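Local coordinates for TssK (Serratia sp. FS14, PDB 5Y0E), which is a baseplate component of the bacterial type VI secretion system, where, as a trimer, it probably joins the baseplate to the membrane complex, at residues 238-241 against 242-245; 248-251 against 252-256; 260-263 against 264-268; 267-270 against 271-275. All blocks are in the same frame, centred on the assembly; numbering follows the deposited sequence.

Contact 1. Residues 238-241 against 242-245; sequences LQLI and NRHL
The carbonyl oxygen of Leu240 is taken by the ring of His244. ND1 of His244 donates to Leu240 O over 2.8 Å in a nearly straight bond, 176° at the hydrogen, with the acceptor lying in the ring plane. The ring thus occupies an acceptor that an undisturbed helix would offer to the backbone N four residues on, and His244 N makes a weak bond to Ile241 O instead, at 3.2 Å. Ile241 O also receives Leu245 N at 3.0 Å, while Gln239 O is satisfied by Arg243 N. Leu238 O accepts Asn242 N over a short 2.6 Å. The carboxamide of Asn242 bends back along the helix, its CG anti to the carbonyl carbon (chi1 -80°), and lies against Leu238, whose CG is 3.7 Å from Asn242 ND2. That amide nitrogen does not bond within the helix; it donates to Ser275 OG and Arg280 O of the second subunit, while OD1 has a weak bond to Ser214. One branch of Leu240 packs against two polar groups. Its CD1 sits 3.5 Å above the guanidinium plane of Arg243, displaced toward the rim, and the same methyl is 3.7 Å from CE1 of His244. Arg243 turns at chi3 (-35°) and passes NE to Glu272 of the second subunit in a salt bridge; the Arg243 groups of all three subunits approach one another, a concentration of charge that these glutamates would be expected to offset. Side-chain capture of a carbonyl within a continuous alpha-helix, here in helix 229-253 where it lies buried at a trimer interface, is what the arrangement exemplifies.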
loop_
_atom_site.group_PDB
_atom_site.type_symbol
_atom_site.label_atom_id
_atom_site.label_comp_id
_atom_site.label_asym_id
_atom_site.label_seq_id
_atom_site.Cartn_x
_atom_site.Cartn_y
_atom_site.Cartn_z
ATOM N N LEU A 238 -4.619 17.249 7.125
ATOM C CA LEU A 238 -3.909 17.467 5.880
ATOM C C LEU A 238 -2.733 16.498 5.741
ATOM O O LEU A 238 -2.508 15.932 4.672
ATOM C CB LEU A 238 -3.448 18.913 5.814
ATOM C CG LEU A 238 -2.604 19.322 4.611
ATOM C CD1 LEU A 238 -3.328 19.098 3.289
ATOM C CD2 LEU A 238 -2.217 20.746 4.742
ATOM N N GLN A 239 -2.003 16.271 6.824
ATOM C CA GLN A 239 -0.973 15.248 6.830
ATOM C C GLN A 239 -1.513 13.914 6.390
ATOM O O GLN A 239 -0.881 13.211 5.598
ATOM C CB GLN A 239 -0.404 15.087 8.215
ATOM C CG GLN A 239 0.940 15.523 8.354
ATOM C CD GLN A 239 1.284 15.661 9.790
ATOM O OE1 GLN A 239 0.997 16.691 10.391
ATOM N NE2 GLN A 239 1.915 14.637 10.362
ATOM N N LEU A 240 -2.652 13.519 6.959
ATOM C CA LEU A 240 -3.237 12.233 6.632
ATOM C C LEU A 240 -3.717 12.215 5.199
ATOM O O LEU A 240 -3.576 11.210 4.511
ATOM C CB LEU A 240 -4.376 11.916 7.581
ATOM C CG LEU A 240 -5.085 10.580 7.350
ATOM C CD1 LEU A 240 -4.214 9.447 7.741
ATOM C CD2 LEU A 240 -6.373 10.527 8.117
ATOM N N ILE A 241 -4.274 13.325 4.739
ATOM C CA ILE A 241 -4.621 13.459 3.337
ATOM C C ILE A 241 -3.369 13.379 2.462
ATOM O O ILE A 241 -3.375 12.743 1.410
ATOM C CB ILE A 241 -5.408 14.768 3.139
ATOM C CG1 ILE A 241 -6.737 14.684 3.892
ATOM C CG2 ILE A 241 -5.657 15.070 1.707
ATOM C CD1 ILE A 241 -7.535 15.943 3.868
ATOM N N ASN A 242 -2.271 13.979 2.904
ATOM C CA ASN A 242 -1.081 14.048 2.060
ATOM C C ASN A 242 -0.444 12.679 1.864
ATOM O O ASN A 242 -0.021 12.350 0.761
ATOM C CB ASN A 242 -0.091 15.037 2.646
ATOM C CG ASN A 242 -0.446 16.453 2.314
ATOM O OD1 ASN A 242 -1.173 16.700 1.375
ATOM N ND2 ASN A 242 0.085 17.390 3.064
ATOM N N ARG A 243 -0.398 11.861 2.909
ATOM C CA ARG A 243 0.083 10.495 2.765
ATOM C C ARG A 243 -0.674 9.742 1.682
ATOM O O ARG A 243 -0.077 8.988 0.911
ATOM C CB ARG A 243 -0.037 9.745 4.086
ATOM C CG ARG A 243 0.326 8.283 3.951
ATOM C CD ARG A 243 -0.181 7.414 5.058
ATOM N NE ARG A 243 -0.176 8.110 6.337
ATOM C CZ ARG A 243 -0.848 7.717 7.411
ATOM N NH1 ARG A 243 -1.573 6.630 7.356
ATOM N NH2 ARG A 243 -0.799 8.415 8.536
ATOM N N HIS A 244 -1.984 9.922 1.612
ATOM C CA HIS A 244 -2.803 9.179 0.675
ATOM C C HIS A 244 -2.856 9.798 -0.717
ATOM O O HIS A 244 -3.221 9.116 -1.665
ATOM C CB HIS A 244 -4.201 9.008 1.278
ATOM C CG HIS A 244 -4.211 8.098 2.455
ATOM N ND1 HIS A 244 -4.032 8.545 3.739
ATOM C CD2 HIS A 244 -4.308 6.753 2.539
ATOM C CE1 HIS A 244 -4.035 7.520 4.568
ATOM N NE2 HIS A 244 -4.192 6.421 3.863
ATOM N N LEU A 245 -2.501 11.069 -0.864
ATOM C CA LEU A 245 -2.209 11.600 -2.187
ATOM C C LEU A 245 -1.195 10.724 -2.917
ATOM O O LEU A 245 -1.354 10.412 -4.106
ATOM C CB LEU A 245 -1.672 13.014 -2.063
ATOM C CG LEU A 245 -2.667 14.159 -2.137
ATOM C CD1 LEU A 245 -1.909 15.469 -2.151
ATOM C CD2 LEU A 245 -3.514 14.022 -3.369
#

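Contact 2. Residues 248-251 against 252-256; sequences VSHA and YHLDH
Tyr252 N donates to Val248 O over 2.7 Å, the shortest of the hydrogen bonds joining 248-251 to 252-256. Ser249 O is gripped twice by one residue: His253 N reaches it at 3.0 Å and His253 ND1 at 3.2 Å, from opposite faces of the carbonyl plane. The ring bond is the more strained of the two by orientation, since ND1 stands 39° out of that plane and the oxygen is itself tilted from the plane of the imidazole. With CG of His253 anti to the carbonyl carbon (chi1 -78°), the ring folds back toward the preceding turn, which makes this second bond possible. Leu254 N closes the series on His250 O at 2.9 Å and adds a weak bond to Ala251 O. This is the C-terminal turn of helix 229-253: Leu254 is the first residue to leave helical backbone angles. Within this turn the His253 ring gives Ser249 O a second donor beside the backbone amide. Beyond the polar core, Leu254 covers one face of the His250 ring in a CH-pi contact, its CG 4.1 Å from the ring centroid, while its CD1 comes to 3.6 Å from CD2 of His250. The far end of that ring is held from outside, NE2 bonding to Glu260 of the second subunit. His253 carries a neighbour of its own, CD2 of Tyr252 standing 3.8 Å above the centre of the imidazole, and Ser249 OG lies at the ring's edge. Tyr252 meanwhile packs against Ile203, Asn204 and Gln207 of helix 197-222.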
loop_
_atom_site.group_PDB
_atom_site.type_symbol
_atom_site.label_atom_id
_atom_site.label_comp_id
_atom_site.label_asym_id
_atom_site.label_seq_id
_atom_site.Cartn_x
_atom_site.Cartn_y
_atom_site.Cartn_z
ATOM N N VAL A 248 -2.651 6.920 -3.391
ATOM C CA VAL A 248 -3.671 6.719 -4.402
ATOM C C VAL A 248 -3.102 7.015 -5.772
ATOM O O VAL A 248 -3.457 6.354 -6.748
ATOM C CB VAL A 248 -4.936 7.554 -4.095
ATOM C CG1 VAL A 248 -4.806 8.980 -4.525
ATOM C CG2 VAL A 248 -6.144 6.962 -4.753
ATOM N N SER A 249 -2.177 7.966 -5.858
ATOM C CA SER A 249 -1.457 8.193 -7.105
ATOM C C SER A 249 -0.777 6.923 -7.589
ATOM O O SER A 249 -0.857 6.568 -8.762
ATOM C CB SER A 249 -0.415 9.278 -6.909
ATOM O OG SER A 249 0.057 9.688 -8.154
ATOM N N HIS A 250 -0.085 6.240 -6.698
ATOM C CA HIS A 250 0.522 4.983 -7.080
ATOM C C HIS A 250 -0.532 4.004 -7.570
ATOM O O HIS A 250 -0.368 3.367 -8.611
ATOM C CB HIS A 250 1.294 4.406 -5.901
ATOM C CG HIS A 250 2.180 3.266 -6.269
ATOM N ND1 HIS A 250 3.349 3.435 -6.976
ATOM C CD2 HIS A 250 2.058 1.942 -6.051
ATOM C CE1 HIS A 250 3.917 2.261 -7.158
ATOM N NE2 HIS A 250 3.148 1.337 -6.614
ATOM N N ALA A 251 -1.629 3.875 -6.826
ATOM C CA ALA A 251 -2.709 2.991 -7.244
ATOM C C ALA A 251 -3.242 3.388 -8.606
ATOM O O ALA A 251 -3.459 2.543 -9.473
ATOM C CB ALA A 251 -3.824 3.020 -6.206
ATOM N N TYR A 252 -3.439 4.674 -8.812
ATOM C CA TYR A 252 -4.015 5.157 -10.050
ATOM C C TYR A 252 -3.137 4.840 -11.243
ATOM O O TYR A 252 -3.640 4.598 -12.337
ATOM C CB TYR A 252 -4.230 6.654 -9.916
ATOM C CG TYR A 252 -4.753 7.372 -11.113
ATOM C CD1 TYR A 252 -6.100 7.370 -11.399
ATOM C CD2 TYR A 252 -3.910 8.120 -11.919
ATOM C CE1 TYR A 252 -6.598 8.051 -12.467
ATOM C CE2 TYR A 252 -4.402 8.809 -12.994
ATOM C CZ TYR A 252 -5.754 8.767 -13.259
ATOM O OH TYR A 252 -6.272 9.440 -14.324
ATOM N N HIS A 253 -1.833 4.838 -11.062
ATOM C CA HIS A 253 -0.942 4.633 -12.186
ATOM C C HIS A 253 -0.510 3.191 -12.370
ATOM O O HIS A 253 -0.075 2.837 -13.461
ATOM C CB HIS A 253 0.272 5.528 -12.042
ATOM C CG HIS A 253 0.015 6.948 -12.411
ATOM N ND1 HIS A 253 -0.006 7.965 -11.487
ATOM C CD2 HIS A 253 -0.235 7.528 -13.605
ATOM C CE1 HIS A 253 -0.243 9.111 -12.097
ATOM N NE2 HIS A 253 -0.391 8.871 -13.383
ATOM N N LEU A 254 -0.648 2.346 -11.361
ATOM C CA LEU A 254 -0.243 0.962 -11.509
ATOM C C LEU A 254 -1.033 0.293 -12.616
ATOM O O LEU A 254 -2.244 0.460 -12.724
ATOM C CB LEU A 254 -0.451 0.206 -10.212
ATOM C CG LEU A 254 0.616 0.272 -9.139
ATOM C CD1 LEU A 254 0.184 -0.520 -7.943
ATOM C CD2 LEU A 254 1.870 -0.293 -9.672
ATOM N N ASP A 255 -0.335 -0.443 -13.466
ATOM C CA ASP A 255 -1.005 -1.244 -14.478
ATOM C C ASP A 255 -1.655 -2.477 -13.893
ATOM O O ASP A 255 -2.575 -3.022 -14.494
ATOM C CB ASP A 255 -0.020 -1.683 -15.555
ATOM C CG ASP A 255 0.241 -0.618 -16.540
ATOM O OD1 ASP A 255 -0.496 0.372 -16.535
ATOM O OD2 ASP A 255 1.163 -0.775 -17.339
ATOM N N HIS A 256 -1.175 -2.942 -12.758
ATOM C CA HIS A 256 -1.694 -4.149 -12.160
ATOM C C HIS A 256 -1.726 -3.985 -10.651
ATOM O O HIS A 256 -0.702 -3.672 -10.039
ATOM C CB HIS A 256 -0.847 -5.336 -12.571
ATOM C CG HIS A 256 -1.311 -6.625 -11.998
ATOM N ND1 HIS A 256 -1.089 -6.974 -10.686
ATOM C CD2 HIS A 256 -1.989 -7.651 -12.551
ATOM C CE1 HIS A 256 -1.603 -8.165 -10.458
ATOM N NE2 HIS A 256 -2.146 -8.601 -11.577
#

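Contact 3. Residues 260-263 against 264-268; sequences ERLF and ADWLQ
Trp266 lays its indole across Leu262, four residues earlier on the same helix; its inner atoms meet the carbonyl oxygen of Leu262 and the outer ones the leucine side chain. CB of Trp266 begins 3.6 Å from Leu262 O. The first torsion sets CG anti to the carbonyl carbon (chi1 -73°), turning the ring back toward the preceding turn, and Trp266 CG is then 3.4 Å from the same oxygen. Trp266 CD1 also lies close to it, so that the carbonyl oxygen sits over the pyrrole side of the indole. Farther along, Trp266 NE1 and CE2 meet the CD1 branch of Leu262, which stands 3.3 Å above the ring plane on the face that also bears the carbonyl oxygen. Leu262 CG lies 4.1 Å from the centroid of the six-membered ring and only 17° off its normal, a CH-pi contact well over the face, and the outer corner, Trp266 CH2, ends 4.1 Å from Leu262 CD2. The leucine thus underlies the indole along much of its length, while its backbone O accepts Trp266 N at 3.1 Å. A lighter pair stands beside it: Leu267 N bonds to Phe263 O at 2.8 Å, and Phe263 CE1 comes to 4.1 Å from Leu267 CD2. Elsewhere, Glu260 OE2 pairs with Arg261 and His250 of the third subunit. Trp266 is packed between helix 197-222, through Phe202, Ile203 and Leu206, and helix 294-309, through Leu301 and Met302, with Gln247 of helix 229-253 also touching it; Phe263 presses on helix 294-309, its ring edge-to-face with Phe298.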
loop_
_atom_site.group_PDB
_atom_site.type_symbol
_atom_site.label_atom_id
_atom_site.label_comp_id
_atom_site.label_asym_id
_atom_site.label_seq_id
_atom_site.Cartn_x
_atom_site.Cartn_y
_atom_site.Cartn_z
ATOM N N GLU A 260 -7.357 -6.694 -2.949
ATOM C CA GLU A 260 -7.148 -6.861 -1.532
ATOM C C GLU A 260 -6.087 -5.914 -1.036
ATOM O O GLU A 260 -6.172 -5.409 0.081
ATOM C CB GLU A 260 -6.790 -8.298 -1.231
ATOM C CG GLU A 260 -6.484 -8.537 0.214
ATOM C CD GLU A 260 -4.998 -8.348 0.558
ATOM O OE1 GLU A 260 -4.120 -8.583 -0.302
ATOM O OE2 GLU A 260 -4.715 -7.962 1.691
ATOM N N ARG A 261 -5.104 -5.629 -1.861
ATOM C CA ARG A 261 -4.079 -4.711 -1.438
ATOM C C ARG A 261 -4.643 -3.306 -1.324
ATOM O O ARG A 261 -4.378 -2.593 -0.354
ATOM C CB ARG A 261 -2.917 -4.801 -2.422
ATOM C CG ARG A 261 -1.744 -3.961 -2.094
ATOM C CD ARG A 261 -0.757 -3.992 -3.221
ATOM N NE ARG A 261 0.376 -3.135 -2.938
ATOM C CZ ARG A 261 1.186 -2.658 -3.858
ATOM N NH1 ARG A 261 0.993 -2.968 -5.113
ATOM N NH2 ARG A 261 2.177 -1.867 -3.516
ATOM N N LEU A 262 -5.460 -2.912 -2.280
ATOM C CA LEU A 262 -6.059 -1.593 -2.223
ATOM C C LEU A 262 -6.997 -1.456 -1.032
ATOM O O LEU A 262 -7.063 -0.397 -0.404
ATOM C CB LEU A 262 -6.797 -1.333 -3.512
ATOM C CG LEU A 262 -7.431 0.032 -3.631
ATOM C CD1 LEU A 262 -6.407 1.118 -3.809
ATOM C CD2 LEU A 262 -8.338 -0.035 -4.796
ATOM N N PHE A 263 -7.727 -2.515 -0.716
ATOM C CA PHE A 263 -8.683 -2.460 0.364
ATOM C C PHE A 263 -7.977 -2.252 1.689
ATOM O O PHE A 263 -8.375 -1.404 2.493
ATOM C CB PHE A 263 -9.501 -3.741 0.368
ATOM C CG PHE A 263 -10.607 -3.751 1.349
ATOM C CD1 PHE A 263 -10.378 -4.090 2.669
ATOM C CD2 PHE A 263 -11.900 -3.450 0.952
ATOM C CE1 PHE A 263 -11.411 -4.102 3.586
ATOM C CE2 PHE A 263 -12.938 -3.473 1.860
ATOM C CZ PHE A 263 -12.692 -3.794 3.171
ATOM N N ALA A 264 -6.923 -3.028 1.930
ATOM C CA ALA A 264 -6.196 -2.921 3.183
ATOM C C ALA A 264 -5.675 -1.511 3.411
ATOM O O ALA A 264 -5.661 -1.026 4.539
ATOM C CB ALA A 264 -5.055 -3.922 3.191
ATOM N N ASP A 265 -5.252 -0.833 2.360
ATOM C CA ASP A 265 -4.824 0.538 2.551
ATOM C C ASP A 265 -6.002 1.440 2.906
ATOM O O ASP A 265 -5.896 2.285 3.788
ATOM C CB ASP A 265 -4.108 1.048 1.299
ATOM C CG ASP A 265 -2.686 0.543 1.173
ATOM O OD1 ASP A 265 -2.152 -0.103 2.089
ATOM O OD2 ASP A 265 -2.074 0.810 0.135
ATOM N N TRP A 266 -7.127 1.275 2.224
ATOM C CA TRP A 266 -8.242 2.180 2.416
ATOM C C TRP A 266 -8.928 1.948 3.759
ATOM O O TRP A 266 -9.398 2.894 4.387
ATOM C CB TRP A 266 -9.207 2.026 1.243
ATOM C CG TRP A 266 -8.676 2.626 -0.004
ATOM C CD1 TRP A 266 -7.447 3.120 -0.189
ATOM C CD2 TRP A 266 -9.373 2.830 -1.230
ATOM N NE1 TRP A 266 -7.320 3.618 -1.442
ATOM C CE2 TRP A 266 -8.494 3.450 -2.104
ATOM C CE3 TRP A 266 -10.660 2.570 -1.661
ATOM C CZ2 TRP A 266 -8.851 3.811 -3.388
ATOM C CZ3 TRP A 266 -11.003 2.909 -2.950
ATOM C CH2 TRP A 266 -10.109 3.525 -3.793
ATOM N N LEU A 267 -8.947 0.712 4.232
ATOM C CA LEU A 267 -9.503 0.437 5.541
ATOM C C LEU A 267 -8.737 1.164 6.629
ATOM O O LEU A 267 -9.333 1.757 7.531
ATOM C CB LEU A 267 -9.487 -1.055 5.790
ATOM C CG LEU A 267 -9.915 -1.535 7.159
ATOM C CD1 LEU A 267 -11.352 -1.126 7.440
ATOM C CD2 LEU A 267 -9.774 -3.024 7.200
ATOM N N GLN A 268 -7.410 1.135 6.556
ATOM C CA GLN A 268 -6.606 1.848 7.530
ATOM C C GLN A 268 -6.836 3.340 7.427
ATOM O O GLN A 268 -6.975 4.021 8.440
ATOM C CB GLN A 268 -5.133 1.518 7.332
ATOM C CG GLN A 268 -4.730 0.121 7.735
ATOM C CD GLN A 268 -3.336 -0.245 7.227
ATOM O OE1 GLN A 268 -2.336 0.235 7.725
ATOM N NE2 GLN A 268 -3.285 -1.079 6.225
#

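Contact 4. Residues 267-270 against 271-275; sequences LQFA and TELAS
Leu267 O receives Thr271 N, the first of four successive i to i+4 backbone bonds; Glu272 N on Gln268 O, Leu273 N on Phe269 O and Ala274 N on Ala270 O continue it, all four within 2.9 to 3.0 Å, consistent with regular alpha-helical geometry. Apolar touches are few. Leu267 CD1 and Thr271 CG2 stand 4.0 Å apart, and Phe269 CE1 reaches Leu273 CD2 at 4.4 Å, meeting it obliquely. Several polar side chains reach partners outside the two segments. Thr271 places OG1 between its backbone N and carbonyl carbon (chi1 68°), leaving the hydroxyl 3.3 Å from Gln268 O, a weak bond; its stronger partner is Asn242 O of the third subunit. Glu272 runs extended to Arg243 of the third subunit and, more weakly, to Arg243 of its own chain. Farther on, Ser275 N bonds to Glu272 O at 3.1 Å. The chemistry divides accordingly: Phe269, Ala270 and Leu273 pack against helices of their own chain, whereas Thr271 and Glu272 find their stronger partners on the third subunit and Ser275 OG also bonds Asn242 of the third subunit, consistent with a role for this part of the helix in trimer contacts.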
loop_
_atom_site.group_PDB
_atom_site.type_symbol
_atom_site.label_atom_id
_atom_site.label_comp_id
_atom_site.label_asym_id
_atom_site.label_seq_id
_atom_site.Cartn_x
_atom_site.Cartn_y
_atom_site.Cartn_z
ATOM N N LEU A 267 -8.947 0.712 4.232
ATOM C CA LEU A 267 -9.503 0.437 5.541
ATOM C C LEU A 267 -8.737 1.164 6.629
ATOM O O LEU A 267 -9.333 1.757 7.531
ATOM C CB LEU A 267 -9.487 -1.055 5.790
ATOM C CG LEU A 267 -9.915 -1.535 7.159
ATOM C CD1 LEU A 267 -11.352 -1.126 7.440
ATOM C CD2 LEU A 267 -9.774 -3.024 7.200
ATOM N N GLN A 268 -7.410 1.135 6.556
ATOM C CA GLN A 268 -6.606 1.848 7.530
ATOM C C GLN A 268 -6.836 3.340 7.427
ATOM O O GLN A 268 -6.975 4.021 8.440
ATOM C CB GLN A 268 -5.133 1.518 7.332
ATOM C CG GLN A 268 -4.730 0.121 7.735
ATOM C CD GLN A 268 -3.336 -0.245 7.227
ATOM O OE1 GLN A 268 -2.336 0.235 7.725
ATOM N NE2 GLN A 268 -3.285 -1.079 6.225
ATOM N N PHE A 269 -6.861 3.862 6.212
ATOM C CA PHE A 269 -7.251 5.238 6.009
ATOM C C PHE A 269 -8.553 5.540 6.754
ATOM O O PHE A 269 -8.636 6.499 7.513
ATOM C CB PHE A 269 -7.373 5.478 4.510
ATOM C CG PHE A 269 -7.505 6.915 4.116
ATOM C CD1 PHE A 269 -7.327 7.919 5.023
ATOM C CD2 PHE A 269 -7.826 7.247 2.822
ATOM C CE1 PHE A 269 -7.452 9.204 4.654
ATOM C CE2 PHE A 269 -7.957 8.530 2.451
ATOM C CZ PHE A 269 -7.776 9.516 3.372
ATOM N N ALA A 270 -9.560 4.692 6.594
ATOM C CA ALA A 270 -10.842 4.961 7.222
ATOM C C ALA A 270 -10.731 4.922 8.737
ATOM O O ALA A 270 -11.171 5.846 9.425
ATOM C CB ALA A 270 -11.888 3.970 6.733
ATOM N N THR A 271 -10.129 3.875 9.279
ATOM C CA THR A 271 -10.122 3.778 10.725
ATOM C C THR A 271 -9.284 4.869 11.372
ATOM O O THR A 271 -9.580 5.272 12.492
ATOM C CB THR A 271 -9.660 2.401 11.172
ATOM O OG1 THR A 271 -8.282 2.210 10.863
ATOM C CG2 THR A 271 -10.509 1.347 10.524
ATOM N N GLU A 272 -8.257 5.379 10.699
ATOM C CA GLU A 272 -7.567 6.535 11.262
ATOM C C GLU A 272 -8.395 7.810 11.095
ATOM O O GLU A 272 -8.308 8.717 11.913
ATOM C CB GLU A 272 -6.180 6.699 10.631
ATOM C CG GLU A 272 -5.273 7.705 11.327
ATOM C CD GLU A 272 -3.856 7.790 10.735
ATOM O OE1 GLU A 272 -3.237 8.853 10.850
ATOM O OE2 GLU A 272 -3.342 6.802 10.173
ATOM N N LEU A 273 -9.197 7.886 10.049
ATOM C CA LEU A 273 -10.039 9.054 9.839
ATOM C C LEU A 273 -11.115 9.188 10.923
ATOM O O LEU A 273 -11.451 10.298 11.322
ATOM C CB LEU A 273 -10.635 8.959 8.440
ATOM C CG LEU A 273 -11.237 10.157 7.737
ATOM C CD1 LEU A 273 -10.319 11.289 7.849
ATOM C CD2 LEU A 273 -11.490 9.808 6.296
ATOM N N ALA A 274 -11.615 8.070 11.439
ATOM C CA ALA A 274 -12.524 8.073 12.575
ATOM C C ALA A 274 -12.000 8.885 13.742
ATOM O O ALA A 274 -12.788 9.387 14.532
ATOM C CB ALA A 274 -12.794 6.648 13.040
ATOM N N SER A 275 -10.689 9.047 13.854
ATOM C CA SER A 275 -10.142 9.922 14.872
ATOM C C SER A 275 -10.752 11.304 14.804
ATOM O O SER A 275 -10.955 11.950 15.836
ATOM C CB SER A 275 -8.635 10.001 14.718
ATOM O OG SER A 275 -8.048 8.735 14.930
#

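The four contacts come in chain order on two consecutive helices: contacts 1 and 2 on helix 229-253, their centres 16 Å apart, then contacts 3 and 4 on helix 259-273, with centres 11 Å apart and Leu267 and Gln268 in common. The chain doubles back between them, so contact 1 faces contact 4 (12 Å between centres) and contact 2 faces contact 3 (13 Å), whereas contacts 2 and 4 are 21 Å apart. His244 CE1 and Phe269 CD1 join the first pair; Ala251 CB and Leu262 CD1 the second. Contacts 1 and 2 touch mainly the second subunit and contacts 3 and 4 mainly the third, so this helical hairpin serves both neighbours in the trimer.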